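Vaginolysin (Gardnerella vaginalis, PDB 5IMY) is a secreted toxin of the cholesterol-dependent cytolysin family that probably binds cholesterol in host membranes and lyses the cells. Local coordinates at residues Ala114-Ser119 against Gln135-Ser140. Residues are numbered along the deposited sequence; the frame is centred on the assembly and turned at random.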
ATOM      1  N   ALA A 114      20.201   7.167  57.631  1.00 45.38           N
ATOM      2  CA  ALA A 114      20.574   6.021  58.438  1.00 50.53           C
ATOM      3  C   ALA A 114      21.521   5.120  57.662  1.00 40.59           C
ATOM      4  O   ALA A 114      21.622   5.218  56.437  1.00 42.46           O
ATOM      5  CB  ALA A 114      19.329   5.226  58.844  1.00 48.49           C
ATOM      6  N   PRO A 115      22.244   4.232  58.342  1.00 43.24           N
ATOM      7  CA  PRO A 115      23.069   3.264  57.614  1.00 42.42           C
ATOM      8  C   PRO A 115      22.223   2.447  56.651  1.00 45.43           C
ATOM      9  O   PRO A 115      21.016   2.281  56.835  1.00 47.37           O
ATOM     10  CB  PRO A 115      23.661   2.391  58.726  1.00 39.57           C
ATOM     11  CG  PRO A 115      23.648   3.262  59.931  1.00 48.10           C
ATOM     12  CD  PRO A 115      22.428   4.126  59.799  1.00 44.28           C
ATOM     13  N   ILE A 116      22.875   1.936  55.608  1.00 40.67           N
ATOM     14  CA  ILE A 116      22.201   1.164  54.576  1.00 44.90           C
ATOM     15  C   ILE A 116      23.121   0.034  54.138  1.00 42.30           C
ATOM     16  O   ILE A 116      24.346   0.181  54.109  1.00 44.95           O
ATOM     17  CB  ILE A 116      21.793   2.056  53.381  1.00 47.59           C
ATOM     18  CG1 ILE A 116      20.947   1.272  52.381  1.00 41.52           C
ATOM     19  CG2 ILE A 116      23.024   2.648  52.698  1.00 46.52           C
ATOM     20  CD1 ILE A 116      19.998   2.152  51.598  1.00 50.39           C
ATOM     21  N   THR A 117      22.522  -1.106  53.807  1.00 43.69           N
ATOM     22  CA  THR A 117      23.261  -2.304  53.430  1.00 45.68           C
ATOM     23  C   THR A 117      23.172  -2.510  51.925  1.00 44.87           C
ATOM     24  O   THR A 117      22.072  -2.561  51.364  1.00 46.42           O
ATOM     25  CB  THR A 117      22.724  -3.537  54.161  1.00 49.64           C
ATOM     26  OG1 THR A 117      22.886  -3.368  55.574  1.00 50.99           O
ATOM     27  CG2 THR A 117      23.466  -4.796  53.716  1.00 49.28           C
ATOM     28  N   LEU A 118      24.327  -2.635  51.286  1.00 46.11           N
ATOM     29  CA  LEU A 118      24.420  -2.904  49.861  1.00 40.91           C
ATOM     30  C   LEU A 118      24.794  -4.361  49.632  1.00 45.84           C
ATOM     31  O   LEU A 118      25.397  -5.016  50.486  1.00 46.84           O
ATOM     32  CB  LEU A 118      25.459  -1.998  49.202  1.00 38.53           C
ATOM     33  CG  LEU A 118      25.388  -0.521  49.583  1.00 42.60           C
ATOM     34  CD1 LEU A 118      26.454   0.257  48.838  1.00 37.26           C
ATOM     35  CD2 LEU A 118      24.005   0.044  49.302  1.00 49.29           C
ATOM     36  N   SER A 119      24.435  -4.865  48.455  1.00 45.85           N
ATOM     37  CA  SER A 119      24.793  -6.218  48.067  1.00 46.26           C
ATOM     38  C   SER A 119      25.177  -6.242  46.597  1.00 45.43           C
ATOM     39  O   SER A 119      24.654  -5.473  45.787  1.00 44.13           O
ATOM     40  CB  SER A 119      23.652  -7.205  48.304  1.00 57.76           C
ATOM     41  OG  SER A 119      23.954  -8.428  47.672  1.00 68.80           O
ATOM     42  N   GLN A 135      27.796   3.348  56.700  1.00 40.19           N
ATOM     43  CA  GLN A 135      27.317   4.289  57.707  1.00 46.36           C
ATOM     44  C   GLN A 135      27.166   5.662  57.061  1.00 43.87           C
ATOM     45  O   GLN A 135      28.155   6.256  56.624  1.00 61.55           O
ATOM     46  CB  GLN A 135      28.288   4.363  58.886  1.00 49.18           C
ATOM     47  CG  GLN A 135      28.915   3.039  59.310  1.00 37.29           C
ATOM     48  CD  GLN A 135      27.942   2.127  60.027  1.00 42.53           C
ATOM     49  OE1 GLN A 135      26.957   2.582  60.611  1.00 39.30           O
ATOM     50  NE2 GLN A 135      28.215   0.829  59.990  1.00 43.91           N
ATOM     51  N   ARG A 136      25.941   6.166  56.993  1.00 44.27           N
ATOM     52  CA  ARG A 136      25.693   7.428  56.308  1.00 56.15           C
ATOM     53  C   ARG A 136      26.120   7.299  54.848  1.00 47.70           C
ATOM     54  O   ARG A 136      27.272   7.599  54.511  1.00 39.21           O
ATOM     55  CB  ARG A 136      26.450   8.579  56.983  1.00 49.45           C
ATOM     56  CG  ARG A 136      25.945  10.002  56.669  1.00 56.63           C
ATOM     57  CD  ARG A 136      24.993  10.070  55.469  1.00 53.01           C
ATOM     58  NE  ARG A 136      24.583  11.429  55.122  1.00 56.95           N
ATOM     59  CZ  ARG A 136      23.796  12.187  55.875  1.00 81.12           C
ATOM     60  NH1 ARG A 136      23.462  13.405  55.481  1.00 92.50           N
ATOM     61  NH2 ARG A 136      23.359  11.740  57.039  1.00 74.12           N
ATOM     62  N   PRO A 137      25.227   6.877  53.952  1.00 50.21           N
ATOM     63  CA  PRO A 137      25.614   6.722  52.544  1.00 42.93           C
ATOM     64  C   PRO A 137      25.701   8.064  51.831  1.00 42.95           C
ATOM     65  O   PRO A 137      24.795   8.895  51.922  1.00 43.44           O
ATOM     66  CB  PRO A 137      24.492   5.855  51.963  1.00 42.40           C
ATOM     67  CG  PRO A 137      23.312   6.176  52.811  1.00 41.73           C
ATOM     68  CD  PRO A 137      23.851   6.414  54.195  1.00 42.70           C
ATOM     69  N   THR A 138      26.808   8.265  51.119  1.00 46.10           N
ATOM     70  CA  THR A 138      26.992   9.396  50.221  1.00 44.07           C
ATOM     71  C   THR A 138      27.656   8.866  48.954  1.00 45.70           C
ATOM     72  O   THR A 138      27.984   7.680  48.855  1.00 45.13           O
ATOM     73  CB  THR A 138      27.815  10.513  50.881  1.00 47.87           C
ATOM     74  OG1 THR A 138      28.269  11.434  49.881  1.00 66.13           O
ATOM     75  CG2 THR A 138      29.014   9.948  51.632  1.00 50.93           C
ATOM     76  N   LYS A 139      27.845   9.743  47.966  1.00 40.62           N
ATOM     77  CA  LYS A 139      28.431   9.300  46.705  1.00 42.08           C
ATOM     78  C   LYS A 139      29.790   8.648  46.932  1.00 41.19           C
ATOM     79  O   LYS A 139      30.051   7.542  46.446  1.00 43.62           O
ATOM     80  CB  LYS A 139      28.553  10.475  45.732  1.00 48.57           C
ATOM     81  CG  LYS A 139      29.251  10.127  44.415  1.00 40.70           C
ATOM     82  CD  LYS A 139      28.588   8.950  43.706  1.00 40.90           C
ATOM     83  CE  LYS A 139      29.287   8.624  42.395  1.00 42.21           C
ATOM     84  NZ  LYS A 139      28.460   7.746  41.519  1.00 43.17           N
ATOM     85  N   SER A 140      30.672   9.322  47.675  1.00 43.15           N
ATOM     86  CA  SER A 140      32.016   8.797  47.889  1.00 44.68           C
ATOM     87  C   SER A 140      32.019   7.626  48.861  1.00 42.73           C
ATOM     88  O   SER A 140      32.837   6.709  48.725  1.00 41.13           O
ATOM     89  CB  SER A 140      32.933   9.907  48.401  1.00 50.85           C
ATOM     90  OG  SER A 140      32.536  10.339  49.691  1.00 57.04           O
TER
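With chi1 at -173°, I116 sends CG1 away from its own amide nitrogen and sets CG2 between that nitrogen and the carbonyl carbon, where the methyl meets the ring of P137. CG2 lies 3.5 Å from P137 CG and 3.6 Å from P137 CB, the two side chains crossing at about a right angle. Both residues are buried; a strand's extended backbone accommodates branching at CB, and here the branch supplies the methyl that reaches the proline. P137 suits the loop leading to helix 139-158, its ring restricting phi, and its side chain also touches V142 of that helix. At its other end the ring brings CD to 3.4 Å from A114 O. Q135, whose polar amide suits its exposed position, bends at chi2 (-73°), bringing OE1 obliquely to the CB–CG side of P115, 3.4 Å from CG; P115 presents a rigid ring just before the strand. I116 and V134 are joined by backbone hydrogen bonding, as strand 116-120 pairs antiparallel with strand 131-134, and the contact continues this hairpin past its paired strands. The prolines cannot donate a backbone N-H; their ring carbons meet a methyl and two oxygens, implying van der Waals packing with at most weak C-H...O character.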